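Local atomic coordinates of BamaA.19900.a (Balamuthia mandrillaris, PDB entry 6VZZ), a protein that binds glucose and, as a glucokinase of the actin-like ATPase clan, probably phosphorylates it to glucose 6-phosphate at the expense of ATP. Residues Ala233-Glu236 / Glu237-Leu241; Tyr304-Lys307 / Ala308-His312; Leu311-Lys314 / Phe315-Arg318; Gly336-Gln339 / Val340-Leu344; Asn343-Leu346 / Glu347-Leu350. All coordinates share one frame; numbering follows the deposited sequence.

From the N terminus the five contacts run in series, and each joins adjacent segments, so none encloses a distant loop and none crosses another. Interaction 1 starts helix 234-249. Interactions 2 and 3 follow one another on helix 303-327, sharing Leu311 and His312; interaction 4 turns from strand 331-335 into helix 343-348, whose length interaction 5 covers, with Asn343 and Leu344 in common. Side chains tie the groups together. Glu236 is salt-bridged to Lys307, and Glu237 to Lys314 and Arg318, which joins interaction 1 to the long helix. On that helix Met309, Met310 and Phe313 meet Phe345 of interaction 5, while Phe313 also packs on Gln339 and Asn342 of interaction 4.

Interaction 1: Ala233-Glu236 / Glu237-Leu241; sequences AYAE and ETRLL
Thr238 grips Tyr234 across the first turn of helix 234-249, where Ala233 holds the N-cap position. The close-packed part is here: Thr238 OG1 donates to Tyr234 O at 2.8 Å, while Thr238 N reaches the same Tyr234 O at 3.1 Å from the opposite face of the carbonyl plane, so this one oxygen takes two donors. With OG1 lying beside its own backbone N (chi1 -55°), the hydroxyl also stands 4.3 Å above the centre of the Tyr234 ring. That ring continues into the dimer interface, its OH bonded to Glu242 of the second subunit. On the inner side, Glu237 N donates to Ala233 O at 2.9 Å, and the Glu237 carboxylate turns to Arg318 and Lys314 of helix 303-327. The Arg239 side is looser and more open to solvent. Glu236 OE1 and Arg239 NH2 stay 4.8 Å apart, and each side chain has its salt bridge elsewhere, Glu236 with Lys307 and Arg239 with Glu276. Between them there is van der Waals contact: the guanidinium, its chain bent at chi3 (-54°), places one face over Glu236 CA, offset toward the rim, with NH2 of Arg239 3.7 Å from CB of Glu236.

Interaction 2: Tyr304-Lys307 / Ala308-His312; sequences YAHK and AMMLH
The His306 imidazole meets Met310 obliquely, neither squarely over a face nor at an edge: SD of Met310 lies 5.1 Å from the ring centroid and 41° off the ring normal, a sulfur-aromatic contact one helical turn along. The ring is steadied by Asn349, whose OD1 is probably hydrogen-bonded to NE2 of His306, and by Phe345 packing nearby. The Met310 chain bends at chi2 (59°) and again at chi3, and its end leads away from the preceding turn, so the sulfur meets the ring only at long range. All of this belongs to the early part of the long helix 303-327, with regular i to i+4 bonding: Met310 N donates to His306 O at 2.7 Å, and Ala308 N to Tyr304 O at 3.0 Å. On another side of the helix, Leu311 CD1 comes 3.5 Å from Lys307 O and 4.4 Å from Lys307 CE, alongside the aliphatic part of the lysine. The ammonium of Lys307 continues past the leucine to a salt bridge with Glu236, while Leu311 packs on Trp272 of helix 263-276.

Interaction 3: Leu311-Lys314 / Phe315-Arg318; sequences LHFK and FLMR
Phe313 and Leu316 lie side by side and point the same way, with CD2 of Leu316 3.5 Å from CD1 of Phe313, approaching the ring obliquely. The same ring carries CD2 of His312 over one face, 4.1 Å above the plane. Further round the helix, the Phe315 ring turns its edge to the backbone: CD1 of Phe315 lies 3.3 Å from Leu311 O, which sits in the ring plane. The third pair brings two basic side chains together. Lys314 and Arg318 run alongside each other, and NH1 of Arg318 touches the aliphatic stem of the lysine at CG, 3.8 Å away. Lys314 NZ and Arg318 NH1, 4.8 Å apart, converge on Glu237 OE1 and are both salt-bridged to it; the shared carboxylate probably balances their charge. The lysine reaches Glu237 with CG opposite its own backbone N (chi1 180°) and bends at chi2 and chi3. Arg318 is further fixed by Glu356 at NE and by Ser225 O at NH2. Behind the side chains stands the backbone of helix 303-327, where Met317 N donates to Phe313 O at 2.9 Å and Phe315 N to Leu311 O at 3.0 Å. The helix is covered on several faces: Phe313 and Met317 pack on Leu353 of helix 350-357, Leu311 on Thr269 and Trp272 of helix 263-276, and His312 and Leu316 on strand 186-191 of the six-stranded sheet.

Interaction 4: Gly336-Gln339 / Val340-Leu344; sequences GDNQ and VNNNL
Gln339 reaches Asn343 through a side chain that starts away from it and then doubles back. CB lies beside the next peptide, 3.2 Å from Val340 N. CG, placed opposite the backbone N, approaches Asn343 OD1 at 3.7 Å, and the bend at chi2 (59°) brings the amide carbon CD round to the same oxygen. At the tip, OE1 packs near Phe313 of helix 303-327, while NE2 donates to Asn343 OD1 at 2.8 Å. The bond is almost straight (175° at the hydrogen), and the acceptor lies in the plane of the glutamine amide. Seen from Asn343, however, the donor stands above the carbonyl plane, the two amide planes being 39° apart. Asn343 has further partners, its OD1 bonded to Thr373 OG1 and its ND2 to Gln374 O, which ties the pair to strand 370-374. The backbone here is the link from strand 331-335 to helix 343-348: a weakly bonded helical turn at 337-340 runs into a type I beta turn from Val340 to Asn343. Asn342 N donates to Gln339 O at 3.0 Å, coming from well above the carbonyl plane, whereas the bonds from Val340 N to Asp337 O and from Asn341 N to Asn338 O are weak. Val340 adds an apolar branch to this turn, with CG2 3.6 Å from Asp337 O.

Interaction 5: Asn343-Leu346 / Glu347-Leu350; sequences NLFL and EQNL
At the C-terminal end of helix 343-348, Asn349 folds its side-chain amide back onto Phe345, one turn earlier. ND2 of Asn349 sits over one face of the Phe345 ring, 3.2 Å above its plane and displaced toward the rim, with ring and amide planes 36° apart. The same nitrogen donates to Phe345 O at 3.0 Å, with an angle of 157° at the hydrogen. Asn349 is the first residue to leave helical backbone angles, and the bonds of its own N to Phe345 O and Leu346 O are both weak; the last regular link is Gln348 N to Leu344 O at 2.9 Å. Gln348 crosses Leu344 on the exposed side: its extended chain brings NE2 to 3.9 Å from CG of Leu344, and the amide end is bonded to Thr297 O. On the side toward strand 167-171, Leu346 CD2 and Leu350 CD1 are in looser apolar contact at 4.4 Å. Because OD1 of Asn349 is probably hydrogen-bonded to His306 NE2, the amide is likely held at both ends. The side-chain donor thus probably makes up for the weak main-chain bonding at Phe345 O, and it keeps the amide folded over the ring where the regular helix ends.

Interaction 1: Ala233-Glu236 / Glu237-Leu241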
loop_
_atom_site.group_PDB
_atom_site.type_symbol
_atom_site.label_atom_id
_atom_site.label_comp_id
_atom_site.label_asym_id
_atom_site.label_seq_id
_atom_site.Cartn_x
_atom_site.Cartn_y
_atom_site.Cartn_z
ATOM N N ALA A 233 -4.681 -25.895 7.410
ATOM C CA ALA A 233 -3.264 -25.593 7.508
ATOM C C ALA A 233 -2.929 -24.736 8.725
ATOM O O ALA A 233 -1.785 -24.290 8.857
ATOM C CB ALA A 233 -2.786 -24.897 6.228
ATOM N N TYR A 234 -3.893 -24.512 9.620
ATOM C CA TYR A 234 -3.713 -23.531 10.686
ATOM C C TYR A 234 -2.662 -23.985 11.696
ATOM O O TYR A 234 -1.784 -23.205 12.088
ATOM C CB TYR A 234 -5.053 -23.268 11.369
ATOM C CG TYR A 234 -4.998 -22.291 12.529
ATOM C CD1 TYR A 234 -4.703 -20.950 12.319
ATOM C CD2 TYR A 234 -5.264 -22.708 13.834
ATOM C CE1 TYR A 234 -4.670 -20.052 13.365
ATOM C CE2 TYR A 234 -5.231 -21.808 14.895
ATOM C CZ TYR A 234 -4.933 -20.476 14.641
ATOM O OH TYR A 234 -4.894 -19.558 15.664
ATOM N N ALA A 235 -2.736 -25.244 12.131
ATOM C CA ALA A 235 -1.776 -25.747 13.108
ATOM C C ALA A 235 -0.367 -25.789 12.532
ATOM O O ALA A 235 0.600 -25.427 13.216
ATOM C CB ALA A 235 -2.195 -27.132 13.591
ATOM N N GLU A 236 -0.226 -26.231 11.279
ATOM C CA GLU A 236 1.107 -26.386 10.712
ATOM C C GLU A 236 1.706 -25.047 10.301
ATOM O O GLU A 236 2.928 -24.875 10.387
ATOM C CB GLU A 236 1.085 -27.357 9.522
ATOM C CG GLU A 236 0.524 -26.795 8.220
ATOM C CD GLU A 236 0.964 -27.589 6.983
ATOM O OE1 GLU A 236 1.527 -28.706 7.136
ATOM O OE2 GLU A 236 0.744 -27.082 5.854
ATOM N N GLU A 237 0.878 -24.090 9.866
ATOM C CA GLU A 237 1.400 -22.758 9.571
ATOM C C GLU A 237 1.925 -22.098 10.833
ATOM O O GLU A 237 2.962 -21.429 10.810
ATOM C CB GLU A 237 0.325 -21.882 8.930
ATOM C CG GLU A 237 0.121 -22.115 7.451
ATOM C CD GLU A 237 -0.660 -20.989 6.802
ATOM O OE1 GLU A 237 -1.153 -21.176 5.668
ATOM O OE2 GLU A 237 -0.779 -19.914 7.433
ATOM N N THR A 238 1.218 -22.282 11.948
ATOM C CA THR A 238 1.685 -21.748 13.222
ATOM C C THR A 238 3.050 -22.317 13.591
ATOM O O THR A 238 3.922 -21.584 14.073
ATOM C CB THR A 238 0.659 -22.041 14.317
ATOM O OG1 THR A 238 -0.615 -21.514 13.915
ATOM C CG2 THR A 238 1.079 -21.397 15.618
ATOM N N ARG A 239 3.261 -23.616 13.360
ATOM C CA ARG A 239 4.572 -24.196 13.638
ATOM C C ARG A 239 5.639 -23.603 12.725
ATOM O O ARG A 239 6.738 -23.267 13.183
ATOM C CB ARG A 239 4.522 -25.718 13.503
ATOM C CG ARG A 239 3.635 -26.423 14.539
ATOM C CD ARG A 239 3.960 -27.912 14.669
ATOM N NE ARG A 239 3.909 -28.617 13.389
ATOM C CZ ARG A 239 2.798 -29.114 12.841
ATOM N NH1 ARG A 239 1.624 -28.993 13.457
ATOM N NH2 ARG A 239 2.856 -29.737 11.669
ATOM N N LEU A 240 5.326 -23.440 11.435
ATOM C CA LEU A 240 6.301 -22.889 10.499
ATOM C C LEU A 240 6.665 -21.455 10.858
ATOM O O LEU A 240 7.846 -21.086 10.845
ATOM C CB LEU A 240 5.760 -22.962 9.070
ATOM C CG LEU A 240 6.491 -22.100 8.035
ATOM C CD1 LEU A 240 7.938 -22.555 7.842
ATOM C CD2 LEU A 240 5.743 -22.117 6.726
ATOM N N LEU A 241 5.662 -20.631 11.172
ATOM C CA LEU A 241 5.926 -19.250 11.555
ATOM C C LEU A 241 6.747 -19.175 12.841
ATOM O O LEU A 241 7.641 -18.330 12.966
ATOM C CB LEU A 241 4.606 -18.503 11.708
ATOM C CG LEU A 241 3.757 -18.376 10.442
ATOM C CD1 LEU A 241 2.414 -17.728 10.746
ATOM C CD2 LEU A 241 4.500 -17.595 9.362
#

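Interaction 2: Tyr304-Lys307 / Ala308-His312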
loop_
_atom_site.group_PDB
_atom_site.type_symbol
_atom_site.label_atom_id
_atom_site.label_comp_id
_atom_site.label_asym_id
_atom_site.label_seq_id
_atom_site.Cartn_x
_atom_site.Cartn_y
_atom_site.Cartn_z
ATOM N N TYR A 304 8.867 -33.409 -0.205
ATOM C CA TYR A 304 9.242 -32.356 0.729
ATOM C C TYR A 304 9.526 -31.052 0.000
ATOM O O TYR A 304 9.099 -29.983 0.448
ATOM C CB TYR A 304 10.449 -32.804 1.552
ATOM C CG TYR A 304 10.233 -34.137 2.227
ATOM C CD1 TYR A 304 9.280 -34.283 3.229
ATOM C CD2 TYR A 304 10.975 -35.255 1.861
ATOM C CE1 TYR A 304 9.077 -35.505 3.853
ATOM C CE2 TYR A 304 10.780 -36.482 2.483
ATOM C CZ TYR A 304 9.829 -36.597 3.475
ATOM O OH TYR A 304 9.617 -37.810 4.091
ATOM N N ALA A 305 10.242 -31.115 -1.128
ATOM C CA ALA A 305 10.438 -29.915 -1.936
ATOM C C ALA A 305 9.100 -29.316 -2.336
ATOM O O ALA A 305 8.901 -28.097 -2.267
ATOM C CB ALA A 305 11.275 -30.238 -3.173
ATOM N N HIS A 306 8.161 -30.170 -2.735
ATOM C CA HIS A 306 6.826 -29.709 -3.086
ATOM C C HIS A 306 6.164 -28.998 -1.913
ATOM O O HIS A 306 5.633 -27.892 -2.065
ATOM C CB HIS A 306 5.990 -30.899 -3.549
ATOM C CG HIS A 306 4.591 -30.541 -3.930
ATOM N ND1 HIS A 306 3.558 -30.509 -3.019
ATOM C CD2 HIS A 306 4.054 -30.201 -5.125
ATOM C CE1 HIS A 306 2.441 -30.166 -3.635
ATOM N NE2 HIS A 306 2.714 -29.978 -4.914
ATOM N N LYS A 307 6.204 -29.615 -0.727
ATOM C CA LYS A 307 5.545 -29.039 0.443
ATOM C C LYS A 307 6.090 -27.649 0.753
ATOM O O LYS A 307 5.323 -26.708 0.991
ATOM C CB LYS A 307 5.707 -29.975 1.644
ATOM C CG LYS A 307 4.926 -29.575 2.892
ATOM C CD LYS A 307 3.429 -29.484 2.612
ATOM C CE LYS A 307 2.629 -29.103 3.863
ATOM N NZ LYS A 307 1.175 -28.896 3.580
ATOM N N ALA A 308 7.416 -27.494 0.723
ATOM C CA ALA A 308 8.020 -26.192 0.991
ATOM C C ALA A 308 7.658 -25.183 -0.095
ATOM O O ALA A 308 7.291 -24.037 0.196
ATOM C CB ALA A 308 9.533 -26.338 1.110
ATOM N N MET A 309 7.763 -25.589 -1.359
ATOM C CA MET A 309 7.426 -24.690 -2.457
ATOM C C MET A 309 5.956 -24.281 -2.399
ATOM O O MET A 309 5.611 -23.125 -2.668
ATOM C CB MET A 309 7.749 -25.370 -3.784
ATOM C CG MET A 309 7.816 -24.455 -4.975
ATOM S SD MET A 309 9.313 -23.458 -4.945
ATOM C CE MET A 309 9.094 -22.479 -6.418
ATOM N N MET A 310 5.079 -25.225 -2.045
ATOM C CA MET A 310 3.669 -24.920 -1.826
ATOM C C MET A 310 3.496 -23.776 -0.832
ATOM O O MET A 310 2.770 -22.810 -1.091
ATOM C CB MET A 310 2.958 -26.177 -1.329
ATOM C CG MET A 310 1.455 -26.160 -1.469
ATOM S SD MET A 310 0.977 -25.956 -3.193
ATOM C CE MET A 310 0.432 -24.248 -3.163
ATOM N N LEU A 311 4.148 -23.880 0.327
ATOM C CA LEU A 311 4.022 -22.835 1.336
ATOM C C LEU A 311 4.671 -21.545 0.869
ATOM O O LEU A 311 4.166 -20.450 1.144
ATOM C CB LEU A 311 4.642 -23.297 2.650
ATOM C CG LEU A 311 3.834 -24.352 3.389
ATOM C CD1 LEU A 311 4.759 -25.298 4.101
ATOM C CD2 LEU A 311 2.908 -23.665 4.370
ATOM N N HIS A 312 5.803 -21.663 0.175
ATOM C CA HIS A 312 6.467 -20.507 -0.417
ATOM C C HIS A 312 5.486 -19.708 -1.266
ATOM O O HIS A 312 5.252 -18.520 -1.023
ATOM C CB HIS A 312 7.661 -21.001 -1.239
ATOM C CG HIS A 312 8.397 -19.931 -1.977
ATOM N ND1 HIS A 312 9.158 -18.974 -1.343
ATOM C CD2 HIS A 312 8.526 -19.697 -3.303
ATOM C CE1 HIS A 312 9.707 -18.183 -2.248
ATOM N NE2 HIS A 312 9.337 -18.599 -3.446
#

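Interaction 3: Leu311-Lys314 / Phe315-Arg318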
loop_
_atom_site.group_PDB
_atom_site.type_symbol
_atom_site.label_atom_id
_atom_site.label_comp_id
_atom_site.label_asym_id
_atom_site.label_seq_id
_atom_site.Cartn_x
_atom_site.Cartn_y
_atom_site.Cartn_z
ATOM N N LEU A 311 4.148 -23.880 0.327
ATOM C CA LEU A 311 4.022 -22.835 1.336
ATOM C C LEU A 311 4.671 -21.545 0.869
ATOM O O LEU A 311 4.166 -20.450 1.144
ATOM C CB LEU A 311 4.642 -23.297 2.650
ATOM C CG LEU A 311 3.834 -24.352 3.389
ATOM C CD1 LEU A 311 4.759 -25.298 4.101
ATOM C CD2 LEU A 311 2.908 -23.665 4.370
ATOM N N HIS A 312 5.803 -21.663 0.175
ATOM C CA HIS A 312 6.467 -20.507 -0.417
ATOM C C HIS A 312 5.486 -19.708 -1.266
ATOM O O HIS A 312 5.252 -18.520 -1.023
ATOM C CB HIS A 312 7.661 -21.001 -1.239
ATOM C CG HIS A 312 8.397 -19.931 -1.977
ATOM N ND1 HIS A 312 9.158 -18.974 -1.343
ATOM C CD2 HIS A 312 8.526 -19.697 -3.303
ATOM C CE1 HIS A 312 9.707 -18.183 -2.248
ATOM N NE2 HIS A 312 9.337 -18.599 -3.446
ATOM N N PHE A 313 4.849 -20.373 -2.231
ATOM C CA PHE A 313 3.932 -19.672 -3.118
ATOM C C PHE A 313 2.625 -19.334 -2.429
ATOM O O PHE A 313 1.966 -18.355 -2.806
ATOM C CB PHE A 313 3.682 -20.492 -4.374
ATOM C CG PHE A 313 4.578 -20.115 -5.498
ATOM C CD1 PHE A 313 4.448 -18.877 -6.104
ATOM C CD2 PHE A 313 5.572 -20.965 -5.928
ATOM C CE1 PHE A 313 5.280 -18.503 -7.133
ATOM C CE2 PHE A 313 6.410 -20.591 -6.961
ATOM C CZ PHE A 313 6.264 -19.357 -7.563
ATOM N N LYS A 314 2.234 -20.114 -1.421
ATOM C CA LYS A 314 1.045 -19.763 -0.655
ATOM C C LYS A 314 1.196 -18.383 -0.028
ATOM O O LYS A 314 0.287 -17.549 -0.104
ATOM C CB LYS A 314 0.770 -20.821 0.411
ATOM C CG LYS A 314 -0.452 -20.511 1.251
ATOM C CD LYS A 314 -1.180 -21.773 1.685
ATOM C CE LYS A 314 -0.530 -22.411 2.895
ATOM N NZ LYS A 314 -1.418 -23.453 3.518
ATOM N N PHE A 315 2.356 -18.108 0.569
ATOM C CA PHE A 315 2.526 -16.810 1.209
ATOM C C PHE A 315 2.717 -15.702 0.188
ATOM O O PHE A 315 2.354 -14.553 0.459
ATOM C CB PHE A 315 3.681 -16.846 2.202
ATOM C CG PHE A 315 3.286 -17.382 3.542
ATOM C CD1 PHE A 315 3.227 -18.753 3.764
ATOM C CD2 PHE A 315 2.936 -16.520 4.569
ATOM C CE1 PHE A 315 2.838 -19.255 4.999
ATOM C CE2 PHE A 315 2.550 -17.008 5.799
ATOM C CZ PHE A 315 2.501 -18.381 6.020
ATOM N N LEU A 316 3.260 -16.016 -0.989
ATOM C CA LEU A 316 3.241 -15.029 -2.065
ATOM C C LEU A 316 1.806 -14.675 -2.442
ATOM O O LEU A 316 1.475 -13.498 -2.619
ATOM C CB LEU A 316 4.004 -15.547 -3.286
ATOM C CG LEU A 316 3.854 -14.653 -4.524
ATOM C CD1 LEU A 316 4.585 -13.340 -4.331
ATOM C CD2 LEU A 316 4.339 -15.358 -5.767
ATOM N N MET A 317 0.932 -15.680 -2.541
ATOM C CA MET A 317 -0.467 -15.396 -2.837
ATOM C C MET A 317 -1.142 -14.619 -1.709
ATOM O O MET A 317 -2.057 -13.833 -1.969
ATOM C CB MET A 317 -1.228 -16.693 -3.114
ATOM C CG MET A 317 -0.850 -17.390 -4.410
ATOM S SD MET A 317 -1.246 -16.416 -5.878
ATOM C CE MET A 317 0.380 -16.003 -6.482
ATOM N N ARG A 318 -0.717 -14.816 -0.455
ATOM C CA ARG A 318 -1.387 -14.124 0.646
ATOM C C ARG A 318 -1.046 -12.637 0.672
ATOM O O ARG A 318 -1.926 -11.800 0.908
ATOM C CB ARG A 318 -1.035 -14.765 1.982
ATOM C CG ARG A 318 -1.786 -14.149 3.143
ATOM C CD ARG A 318 -1.739 -15.056 4.362
ATOM N NE ARG A 318 -1.984 -16.438 3.974
ATOM C CZ ARG A 318 -1.717 -17.495 4.733
ATOM N NH1 ARG A 318 -1.954 -18.713 4.266
ATOM N NH2 ARG A 318 -1.197 -17.338 5.944
#

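Interaction 4: Gly336-Gln339 / Val340-Leu344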
loop_
_atom_site.group_PDB
_atom_site.type_symbol
_atom_site.label_atom_id
_atom_site.label_comp_id
_atom_site.label_asym_id
_atom_site.label_seq_id
_atom_site.Cartn_x
_atom_site.Cartn_y
_atom_site.Cartn_z
ATOM N N GLY A 336 10.275 -11.104 -13.013
ATOM C CA GLY A 336 11.621 -11.566 -12.751
ATOM C C GLY A 336 11.955 -12.776 -13.604
ATOM O O GLY A 336 11.075 -13.540 -14.017
ATOM N N ASP A 337 13.251 -12.949 -13.886
ATOM C CA ASP A 337 13.671 -14.121 -14.651
ATOM C C ASP A 337 13.524 -15.397 -13.834
ATOM O O ASP A 337 13.320 -16.478 -14.398
ATOM C CB ASP A 337 15.111 -13.959 -15.141
ATOM C CG ASP A 337 15.236 -12.944 -16.282
ATOM O OD1 ASP A 337 14.202 -12.400 -16.725
ATOM O OD2 ASP A 337 16.373 -12.690 -16.739
ATOM N N ASN A 338 13.599 -15.294 -12.510
ATOM C CA ASN A 338 13.370 -16.469 -11.684
ATOM C C ASN A 338 11.937 -16.968 -11.800
ATOM O O ASN A 338 11.693 -18.178 -11.701
ATOM C CB ASN A 338 13.693 -16.158 -10.229
ATOM C CG ASN A 338 13.949 -17.394 -9.427
ATOM O OD1 ASN A 338 14.717 -18.270 -9.839
ATOM N ND2 ASN A 338 13.288 -17.492 -8.277
ATOM N N GLN A 339 10.978 -16.051 -11.997
ATOM C CA GLN A 339 9.578 -16.449 -12.095
ATOM C C GLN A 339 9.340 -17.350 -13.298
ATOM O O GLN A 339 8.499 -18.253 -13.242
ATOM C CB GLN A 339 8.690 -15.212 -12.174
ATOM C CG GLN A 339 7.205 -15.506 -12.242
ATOM C CD GLN A 339 6.713 -16.297 -11.053
ATOM O OE1 GLN A 339 7.028 -15.986 -9.906
ATOM N NE2 GLN A 339 5.947 -17.335 -11.321
ATOM N N VAL A 340 10.083 -17.127 -14.384
ATOM C CA VAL A 340 9.970 -17.965 -15.577
ATOM C C VAL A 340 10.125 -19.441 -15.224
ATOM O O VAL A 340 9.344 -20.289 -15.672
ATOM C CB VAL A 340 11.006 -17.528 -16.629
ATOM C CG1 VAL A 340 10.870 -18.360 -17.889
ATOM C CG2 VAL A 340 10.846 -16.041 -16.938
ATOM N N ASN A 341 11.125 -19.772 -14.407
ATOM C CA ASN A 341 11.376 -21.169 -14.077
ATOM C C ASN A 341 10.364 -21.750 -13.098
ATOM O O ASN A 341 10.372 -22.968 -12.885
ATOM C CB ASN A 341 12.785 -21.335 -13.501
ATOM C CG ASN A 341 13.867 -20.858 -14.450
ATOM O OD1 ASN A 341 14.677 -20.017 -14.097
ATOM N ND2 ASN A 341 13.883 -21.401 -15.658
ATOM N N ASN A 342 9.508 -20.929 -12.494
ATOM C CA ASN A 342 8.547 -21.406 -11.509
ATOM C C ASN A 342 7.107 -21.389 -12.000
ATOM O O ASN A 342 6.209 -21.739 -11.230
ATOM C CB ASN A 342 8.649 -20.582 -10.219
ATOM C CG ASN A 342 9.922 -20.859 -9.454
ATOM O OD1 ASN A 342 10.614 -21.837 -9.718
ATOM N ND2 ASN A 342 10.234 -20.005 -8.489
ATOM N N ASN A 343 6.854 -20.995 -13.251
ATOM C CA ASN A 343 5.478 -20.966 -13.738
ATOM C C ASN A 343 4.901 -22.365 -13.890
ATOM O O ASN A 343 3.692 -22.549 -13.733
ATOM C CB ASN A 343 5.391 -20.232 -15.073
ATOM C CG ASN A 343 5.658 -18.758 -14.940
ATOM O OD1 ASN A 343 5.253 -18.120 -13.964
ATOM N ND2 ASN A 343 6.353 -18.200 -15.924
ATOM N N LEU A 344 5.739 -23.356 -14.212
ATOM C CA LEU A 344 5.244 -24.723 -14.310
ATOM C C LEU A 344 4.726 -25.198 -12.963
ATOM O O LEU A 344 3.617 -25.738 -12.870
ATOM C CB LEU A 344 6.334 -25.654 -14.827
ATOM C CG LEU A 344 6.014 -27.149 -14.723
ATOM C CD1 LEU A 344 4.895 -27.566 -15.673
ATOM C CD2 LEU A 344 7.264 -27.995 -14.946
#

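Interaction 5: Asn343-Leu346 / Glu347-Leu350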
loop_
_atom_site.group_PDB
_atom_site.type_symbol
_atom_site.label_atom_id
_atom_site.label_comp_id
_atom_site.label_asym_id
_atom_site.label_seq_id
_atom_site.Cartn_x
_atom_site.Cartn_y
_atom_site.Cartn_z
ATOM N N ASN A 343 6.854 -20.995 -13.251
ATOM C CA ASN A 343 5.478 -20.966 -13.738
ATOM C C ASN A 343 4.901 -22.365 -13.890
ATOM O O ASN A 343 3.692 -22.549 -13.733
ATOM C CB ASN A 343 5.391 -20.232 -15.073
ATOM C CG ASN A 343 5.658 -18.758 -14.940
ATOM O OD1 ASN A 343 5.253 -18.120 -13.964
ATOM N ND2 ASN A 343 6.353 -18.200 -15.924
ATOM N N LEU A 344 5.739 -23.356 -14.212
ATOM C CA LEU A 344 5.244 -24.723 -14.310
ATOM C C LEU A 344 4.726 -25.198 -12.963
ATOM O O LEU A 344 3.617 -25.738 -12.870
ATOM C CB LEU A 344 6.334 -25.654 -14.827
ATOM C CG LEU A 344 6.014 -27.149 -14.723
ATOM C CD1 LEU A 344 4.895 -27.566 -15.673
ATOM C CD2 LEU A 344 7.264 -27.995 -14.946
ATOM N N PHE A 345 5.508 -24.986 -11.898
ATOM C CA PHE A 345 5.026 -25.337 -10.567
ATOM C C PHE A 345 3.708 -24.643 -10.273
ATOM O O PHE A 345 2.788 -25.246 -9.707
ATOM C CB PHE A 345 6.049 -24.971 -9.491
ATOM C CG PHE A 345 5.561 -25.242 -8.100
ATOM C CD1 PHE A 345 5.743 -26.489 -7.519
ATOM C CD2 PHE A 345 4.879 -24.268 -7.384
ATOM C CE1 PHE A 345 5.269 -26.758 -6.243
ATOM C CE2 PHE A 345 4.397 -24.534 -6.105
ATOM C CZ PHE A 345 4.593 -25.779 -5.537
ATOM N N LEU A 346 3.601 -23.378 -10.670
ATOM C CA LEU A 346 2.402 -22.594 -10.413
ATOM C C LEU A 346 1.174 -23.218 -11.082
ATOM O O LEU A 346 0.103 -23.317 -10.469
ATOM C CB LEU A 346 2.655 -21.175 -10.905
ATOM C CG LEU A 346 2.021 -19.945 -10.285
ATOM C CD1 LEU A 346 2.750 -18.711 -10.803
ATOM C CD2 LEU A 346 0.549 -19.893 -10.663
ATOM N N GLU A 347 1.319 -23.676 -12.326
ATOM C CA GLU A 347 0.194 -24.300 -13.018
ATOM C C GLU A 347 -0.108 -25.699 -12.491
ATOM O O GLU A 347 -1.271 -26.125 -12.514
ATOM C CB GLU A 347 0.459 -24.353 -14.522
ATOM C CG GLU A 347 0.305 -23.005 -15.213
ATOM C CD GLU A 347 -1.143 -22.537 -15.279
ATOM O OE1 GLU A 347 -2.050 -23.314 -14.917
ATOM O OE2 GLU A 347 -1.376 -21.386 -15.700
ATOM N N GLN A 348 0.906 -26.434 -12.024
ATOM C CA GLN A 348 0.620 -27.746 -11.448
ATOM C C GLN A 348 -0.191 -27.629 -10.167
ATOM O O GLN A 348 -0.912 -28.563 -9.807
ATOM C CB GLN A 348 1.905 -28.513 -11.156
ATOM C CG GLN A 348 2.765 -28.807 -12.350
ATOM C CD GLN A 348 4.127 -29.340 -11.945
ATOM O OE1 GLN A 348 4.677 -28.965 -10.900
ATOM N NE2 GLN A 348 4.674 -30.230 -12.761
ATOM N N ASN A 349 -0.094 -26.500 -9.472
ATOM C CA ASN A 349 -0.724 -26.317 -8.170
ATOM C C ASN A 349 -1.695 -25.145 -8.183
ATOM O O ASN A 349 -1.830 -24.414 -7.200
ATOM C CB ASN A 349 0.341 -26.144 -7.096
ATOM C CG ASN A 349 1.230 -27.364 -6.976
ATOM O OD1 ASN A 349 0.861 -28.348 -6.336
ATOM N ND2 ASN A 349 2.391 -27.322 -7.617
ATOM N N LEU A 350 -2.414 -24.986 -9.296
ATOM C CA LEU A 350 -3.231 -23.797 -9.501
ATOM C C LEU A 350 -4.351 -23.697 -8.471
ATOM O O LEU A 350 -4.571 -22.627 -7.892
ATOM C CB LEU A 350 -3.800 -23.802 -10.917
ATOM C CG LEU A 350 -4.507 -22.518 -11.347
ATOM C CD1 LEU A 350 -3.504 -21.393 -11.555
ATOM C CD2 LEU A 350 -5.323 -22.772 -12.601
#